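Local coordinates for penicillin-binding protein PbpB (Mycobacterium tuberculosis, PDB 6KGT) that synthesises cross-linked peptidoglycan from lipid intermediates, as a penicillin-binding transpeptidase of cell-wall biogenesis, at residues 267-272 with 324-329; 14-19 with 187-192. All coordinates share one frame; numbering follows the deposited sequence.

Interaction 1 (267-272 with 324-329); sequences PGSVNK and SSNVGT. With SFR ((2R)-2-[(1S,2R)-1-carboxy-2-hydroxypropyl]-5-[(2R)-oxolan-2-yl]-2,3-dihydro-1,3-thiazole-4-carboxylic acid), chain B.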
loop_
_atom_site.group_PDB
_atom_site.type_symbol
_atom_site.label_atom_id
_atom_site.label_comp_id
_atom_site.label_asym_id
_atom_site.label_seq_id
_atom_site.Cartn_x
_atom_site.Cartn_y
_atom_site.Cartn_z
ATOM N N PRO A 267 -1.819 5.360 -10.127
ATOM C CA PRO A 267 -1.733 5.945 -8.782
ATOM C C PRO A 267 -2.141 7.403 -8.706
ATOM O O PRO A 267 -2.474 7.875 -7.606
ATOM C CB PRO A 267 -0.253 5.798 -8.443
ATOM C CG PRO A 267 0.422 5.944 -9.840
ATOM C CD PRO A 267 -0.489 5.168 -10.738
ATOM N N GLY A 268 -2.104 8.131 -9.814
ATOM C CA GLY A 268 -2.358 9.554 -9.738
ATOM C C GLY A 268 -1.288 10.258 -8.925
ATOM O O GLY A 268 -0.147 9.796 -8.803
ATOM N N SER A 269 -1.676 11.378 -8.324
ATOM C CA SER A 269 -0.712 12.266 -7.677
ATOM C C SER A 269 0.088 11.612 -6.546
ATOM O O SER A 269 1.143 12.147 -6.161
ATOM C CB SER A 269 -1.440 13.494 -7.139
ATOM O OG SER A 269 -2.012 14.206 -8.210
ATOM N N VAL A 270 -0.374 10.489 -5.977
ATOM C CA VAL A 270 0.478 9.797 -5.004
ATOM C C VAL A 270 1.829 9.421 -5.633
ATOM O O VAL A 270 2.848 9.341 -4.936
ATOM C CB VAL A 270 -0.264 8.576 -4.412
ATOM C CG1 VAL A 270 0.669 7.655 -3.690
ATOM C CG2 VAL A 270 -1.301 9.050 -3.428
ATOM N N ASN A 271 1.875 9.243 -6.960
ATOM C CA ASN A 271 3.150 8.964 -7.606
ATOM C C ASN A 271 4.146 10.121 -7.493
ATOM O O ASN A 271 5.337 9.902 -7.712
ATOM C CB ASN A 271 2.938 8.615 -9.079
ATOM C CG ASN A 271 4.086 7.794 -9.656
ATOM O OD1 ASN A 271 4.540 6.839 -9.030
ATOM N ND2 ASN A 271 4.576 8.178 -10.833
ATOM N N LYS A 272 3.708 11.332 -7.142
ATOM C CA LYS A 272 4.608 12.475 -7.173
ATOM C C LYS A 272 5.761 12.362 -6.177
ATOM O O LYS A 272 6.694 13.172 -6.239
ATOM C CB LYS A 272 3.794 13.751 -6.949
ATOM C CG LYS A 272 2.837 14.043 -8.116
ATOM C CD LYS A 272 2.114 15.375 -7.919
ATOM C CE LYS A 272 1.152 15.713 -9.081
ATOM N NZ LYS A 272 0.304 16.911 -8.741
ATOM N N SER A 324 -0.396 19.862 -4.820
ATOM C CA SER A 324 -0.476 18.901 -5.916
ATOM C C SER A 324 -0.693 19.603 -7.267
ATOM O O SER A 324 -1.642 19.337 -8.005
ATOM C CB SER A 324 -1.546 17.849 -5.638
ATOM O OG SER A 324 -1.215 16.654 -6.318
ATOM N N SER A 325 0.239 20.501 -7.584
ATOM C CA SER A 325 0.270 21.179 -8.875
ATOM C C SER A 325 0.894 20.263 -9.930
ATOM O O SER A 325 2.063 19.897 -9.810
ATOM C CB SER A 325 1.052 22.484 -8.739
ATOM O OG SER A 325 1.382 23.040 -9.986
ATOM N N ASN A 326 0.104 19.865 -10.936
ATOM C CA ASN A 326 0.637 19.106 -12.067
ATOM C C ASN A 326 1.723 19.885 -12.795
ATOM O O ASN A 326 2.805 19.352 -13.073
ATOM C CB ASN A 326 -0.492 18.748 -13.042
ATOM C CG ASN A 326 -1.440 17.712 -12.474
ATOM O OD1 ASN A 326 -1.093 17.012 -11.517
ATOM N ND2 ASN A 326 -2.652 17.621 -13.044
ATOM N N VAL A 327 1.443 21.156 -13.117
ATOM C CA VAL A 327 2.406 21.999 -13.828
ATOM C C VAL A 327 3.706 22.088 -13.040
ATOM O O VAL A 327 4.798 21.839 -13.572
ATOM C CB VAL A 327 1.798 23.394 -14.094
ATOM C CG1 VAL A 327 2.795 24.323 -14.793
ATOM C CG2 VAL A 327 0.498 23.259 -14.912
ATOM N N GLY A 328 3.605 22.414 -11.745
ATOM C CA GLY A 328 4.797 22.447 -10.910
ATOM C C GLY A 328 5.558 21.136 -10.941
ATOM O O GLY A 328 6.791 21.119 -11.053
ATOM N N THR A 329 4.831 20.014 -10.860
ATOM C CA THR A 329 5.489 18.710 -10.874
ATOM C C THR A 329 6.218 18.483 -12.192
ATOM O O THR A 329 7.350 17.986 -12.215
ATOM C CB THR A 329 4.452 17.614 -10.622
ATOM O OG1 THR A 329 3.941 17.727 -9.284
ATOM C CG2 THR A 329 5.052 16.226 -10.820
HETATM C C7 SFR B . -3.206 13.991 -8.518
HETATM C C6 SFR B . -4.004 15.157 -9.169
HETATM N N4 SFR B . -4.038 15.706 -6.783
HETATM C C5 SFR B . -3.880 16.275 -8.282
HETATM C C3 SFR B . -5.342 16.261 -6.223
HETATM C C2 SFR B . -6.084 17.196 -7.225
HETATM S S1 SFR B . -5.247 17.320 -8.487
HETATM C C31 SFR B . -5.670 15.933 -4.770
HETATM O O71 SFR B . -3.846 12.970 -8.155
HETATM C C61 SFR B . -3.451 15.478 -10.589
HETATM O O62 SFR B . -4.254 16.445 -11.185
HETATM C C62 SFR B . -3.411 14.248 -11.482
HETATM C C14 SFR B . -6.931 18.438 -6.939
HETATM C C15 SFR B . -8.229 18.211 -6.934
HETATM C C16 SFR B . -8.796 19.689 -6.590
HETATM C C17 SFR B . -7.920 20.230 -5.687
HETATM O O18 SFR B . -6.729 19.266 -5.595
HETATM O O32 SFR B . -6.843 15.734 -4.352
HETATM O O31 SFR B . -4.703 15.835 -3.979
#
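K272 reaches across to S324 and N326, bringing together the SxxK motif (S269 to K272) and the SxN motif (S324 to N326) of a penicillin-binding transpeptidase. Its side chain runs fully extended beyond CG, and with CG anti to the carbonyl carbon (chi1 -67°) this straight rod ends between the two partners. NZ donates to S324 OG at 2.9 Å and to N326 OD1 at 3.1 Å, the latter from a position tilted off the amide plane. Farther back along the rod, T329 OG1 lies 3.3 Å from K272 CD and also against CE, while the hydroxyl itself donates to S325 O. Two bonds to NZ and this packing make it the tight part.

Toward the ligand the contact thins to the S269 and S324 hydroxyls, whose OG atoms are 3.2 Å apart, and the ring-opened penem adduct lies between S269 and N326. S269 OG is bonded to SFR C7 at 1.3 Å, an acyl-enzyme, whose O71 receives a weak bond from S269 N. From the opposite segment, N326 ND2 donates to SFR O62 over 2.7 Å. One amide thus holds the lysine with its oxygen and the ligand with its nitrogen.

S324 OG also bonds K475 of the KTG motif on strand 473-483. S324 ends helix 317-323 in a Schellman motif; S325, whose OG accepts from G328 N and also bonds D306, N-caps helix 326-336; and segment 267-272 leads into helix 273-281.

Interaction 2 (14-19 with 187-192); sequences QPAARG and AVHGST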
loop_
_atom_site.group_PDB
_atom_site.type_symbol
_atom_site.label_atom_id
_atom_site.label_comp_id
_atom_site.label_asym_id
_atom_site.label_seq_id
_atom_site.Cartn_x
_atom_site.Cartn_y
_atom_site.Cartn_z
ATOM N N GLN A 14 -0.021 -43.419 8.189
ATOM C CA GLN A 14 0.097 -42.605 9.399
ATOM C C GLN A 14 0.032 -41.123 9.036
ATOM O O GLN A 14 1.006 -40.576 8.478
ATOM C CB GLN A 14 1.391 -42.948 10.140
ATOM C CG GLN A 14 1.570 -44.453 10.337
ATOM C CD GLN A 14 2.516 -44.809 11.471
ATOM O OE1 GLN A 14 3.672 -44.377 11.493
ATOM N NE2 GLN A 14 2.033 -45.617 12.412
ATOM N N PRO A 15 -1.075 -40.439 9.331
ATOM C CA PRO A 15 -1.352 -39.142 8.690
ATOM C C PRO A 15 -0.557 -37.984 9.278
ATOM O O PRO A 15 -0.458 -37.814 10.498
ATOM C CB PRO A 15 -2.857 -38.943 8.932
ATOM C CG PRO A 15 -3.387 -40.315 9.325
ATOM C CD PRO A 15 -2.251 -40.968 10.040
ATOM N N ALA A 16 -0.016 -37.156 8.385
ATOM C CA ALA A 16 0.566 -35.885 8.805
ATOM C C ALA A 16 -0.520 -34.947 9.324
ATOM O O ALA A 16 -1.593 -34.832 8.732
ATOM C CB ALA A 16 1.309 -35.227 7.647
ATOM N N ALA A 17 -0.241 -34.285 10.434
ATOM C CA ALA A 17 -1.156 -33.320 11.023
ATOM C C ALA A 17 -0.871 -31.941 10.434
ATOM O O ALA A 17 0.272 -31.467 10.489
ATOM C CB ALA A 17 -1.001 -33.302 12.543
ATOM N N ARG A 18 -1.908 -31.296 9.893
ATOM C CA ARG A 18 -1.715 -30.046 9.167
ATOM C C ARG A 18 -1.190 -28.983 10.109
ATOM O O ARG A 18 -1.668 -28.847 11.233
ATOM C CB ARG A 18 -3.015 -29.574 8.507
ATOM C CG ARG A 18 -2.778 -28.491 7.439
ATOM C CD ARG A 18 -4.051 -28.001 6.753
ATOM N NE ARG A 18 -3.771 -26.883 5.848
ATOM C CZ ARG A 18 -3.305 -26.986 4.597
ATOM N NH1 ARG A 18 -3.036 -28.169 4.058
ATOM N NH2 ARG A 18 -3.093 -25.886 3.874
ATOM N N GLY A 19 -0.169 -28.259 9.670
ATOM C CA GLY A 19 0.346 -27.169 10.475
ATOM C C GLY A 19 -0.614 -25.987 10.500
ATOM O O GLY A 19 -1.595 -25.907 9.756
ATOM N N ALA A 187 6.004 -40.156 9.737
ATOM C CA ALA A 187 5.142 -39.089 9.270
ATOM C C ALA A 187 5.807 -37.747 9.547
ATOM O O ALA A 187 6.296 -37.501 10.652
ATOM C CB ALA A 187 3.781 -39.162 9.959
ATOM N N VAL A 188 5.842 -36.886 8.544
ATOM C CA VAL A 188 6.323 -35.519 8.709
ATOM C C VAL A 188 5.101 -34.626 8.868
ATOM O O VAL A 188 4.360 -34.391 7.908
ATOM C CB VAL A 188 7.204 -35.087 7.533
ATOM C CG1 VAL A 188 7.914 -33.752 7.834
ATOM C CG2 VAL A 188 8.203 -36.187 7.221
ATOM N N HIS A 189 4.855 -34.176 10.091
ATOM C CA HIS A 189 3.746 -33.271 10.344
ATOM C C HIS A 189 4.041 -31.919 9.727
ATOM O O HIS A 189 5.193 -31.577 9.443
ATOM C CB HIS A 189 3.489 -33.134 11.839
ATOM C CG HIS A 189 3.083 -34.421 12.472
ATOM N ND1 HIS A 189 2.025 -35.168 12.005
ATOM C CD2 HIS A 189 3.614 -35.122 13.499
ATOM C CE1 HIS A 189 1.905 -36.265 12.732
ATOM N NE2 HIS A 189 2.858 -36.261 13.646
ATOM N N GLY A 190 2.975 -31.153 9.507
ATOM C CA GLY A 190 3.126 -29.869 8.861
ATOM C C GLY A 190 3.784 -28.854 9.769
ATOM O O GLY A 190 3.631 -28.877 10.992
ATOM N N SER A 191 4.529 -27.942 9.156
ATOM C CA SER A 191 5.133 -26.864 9.925
ATOM C C SER A 191 4.122 -25.742 10.154
ATOM O O SER A 191 3.115 -25.611 9.451
ATOM C CB SER A 191 6.382 -26.325 9.219
ATOM O OG SER A 191 7.351 -27.350 9.054
ATOM N N THR A 192 4.387 -24.945 11.174
ATOM C CA THR A 192 3.573 -23.772 11.451
ATOM C C THR A 192 4.163 -22.570 10.716
ATOM O O THR A 192 5.380 -22.386 10.696
ATOM C CB THR A 192 3.499 -23.513 12.958
ATOM O OG1 THR A 192 2.564 -24.428 13.538
ATOM C CG2 THR A 192 3.038 -22.096 13.250
#
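H189 presents the edge of its imidazole to the backbone of A17, making the one side-chain hydrogen bond between these two extended, parallel segments. A17 N donates to H189 ND1 at 2.9 Å, nearly straight at 164°, although the donor stands a little out of the ring plane. Two torsions bring the ring there: CG is anti to the carbonyl carbon (chi1 -63°), which keeps the ring beside its own backbone N, and chi2 of -54° turns ND1 to the neighbouring chain. Because ND1 acts as acceptor, a neutral ring would be expected to carry its proton on NE2. Around the same edge, H189 CE1 comes within 3.6 Å of P15 O, so the ring edge meets P15 O and A17 N. The methyl of A17 lies well off the ring plane, its CB 3.6 Å from H189 ND1.

Two alanine methyls are set against carbonyl oxygens. A187 CB meets Q14 O at 3.4 Å, and A16 CB lies 3.2 Å from V188 O. Beyond the ring the backbones take over. G190 N donates to A17 O at 2.9 Å, and farther along G19 CA makes a CH-O contact with S191 O. The two glycines, lacking side chains, let the chains draw close there.

R18 turns away from this contact, its extended chain carrying the guanidinium to salt bridges with D156 of helix 156-160 and E152 of helix 150-154. S191 faces away too, packing on V158 and T415. The paired segments then run into strands 21-22 and 192-195, parallel neighbours in the mixed sheet, where T192 also pairs with V416 of strand 412-416.

In the fold
Interactions 1 and 2 lie on opposite sides of the chain's centre, their centres about 18 Å and 34 Å from it, respectively. The two centres are about 52 Å apart, and their nearest atoms about 34 Å, so they do not touch. Interaction 1 forms part of the acylated active site of the transpeptidase domain, where T476 and T478 also bond the ligand, and is wholly buried. Interaction 2 is a surface contact remote from that pocket, in which segment 14-19, from the family's dimerisation domain, runs alongside 187-192. They follow in series along the chain: interaction 2 closes in sequence before interaction 1 opens.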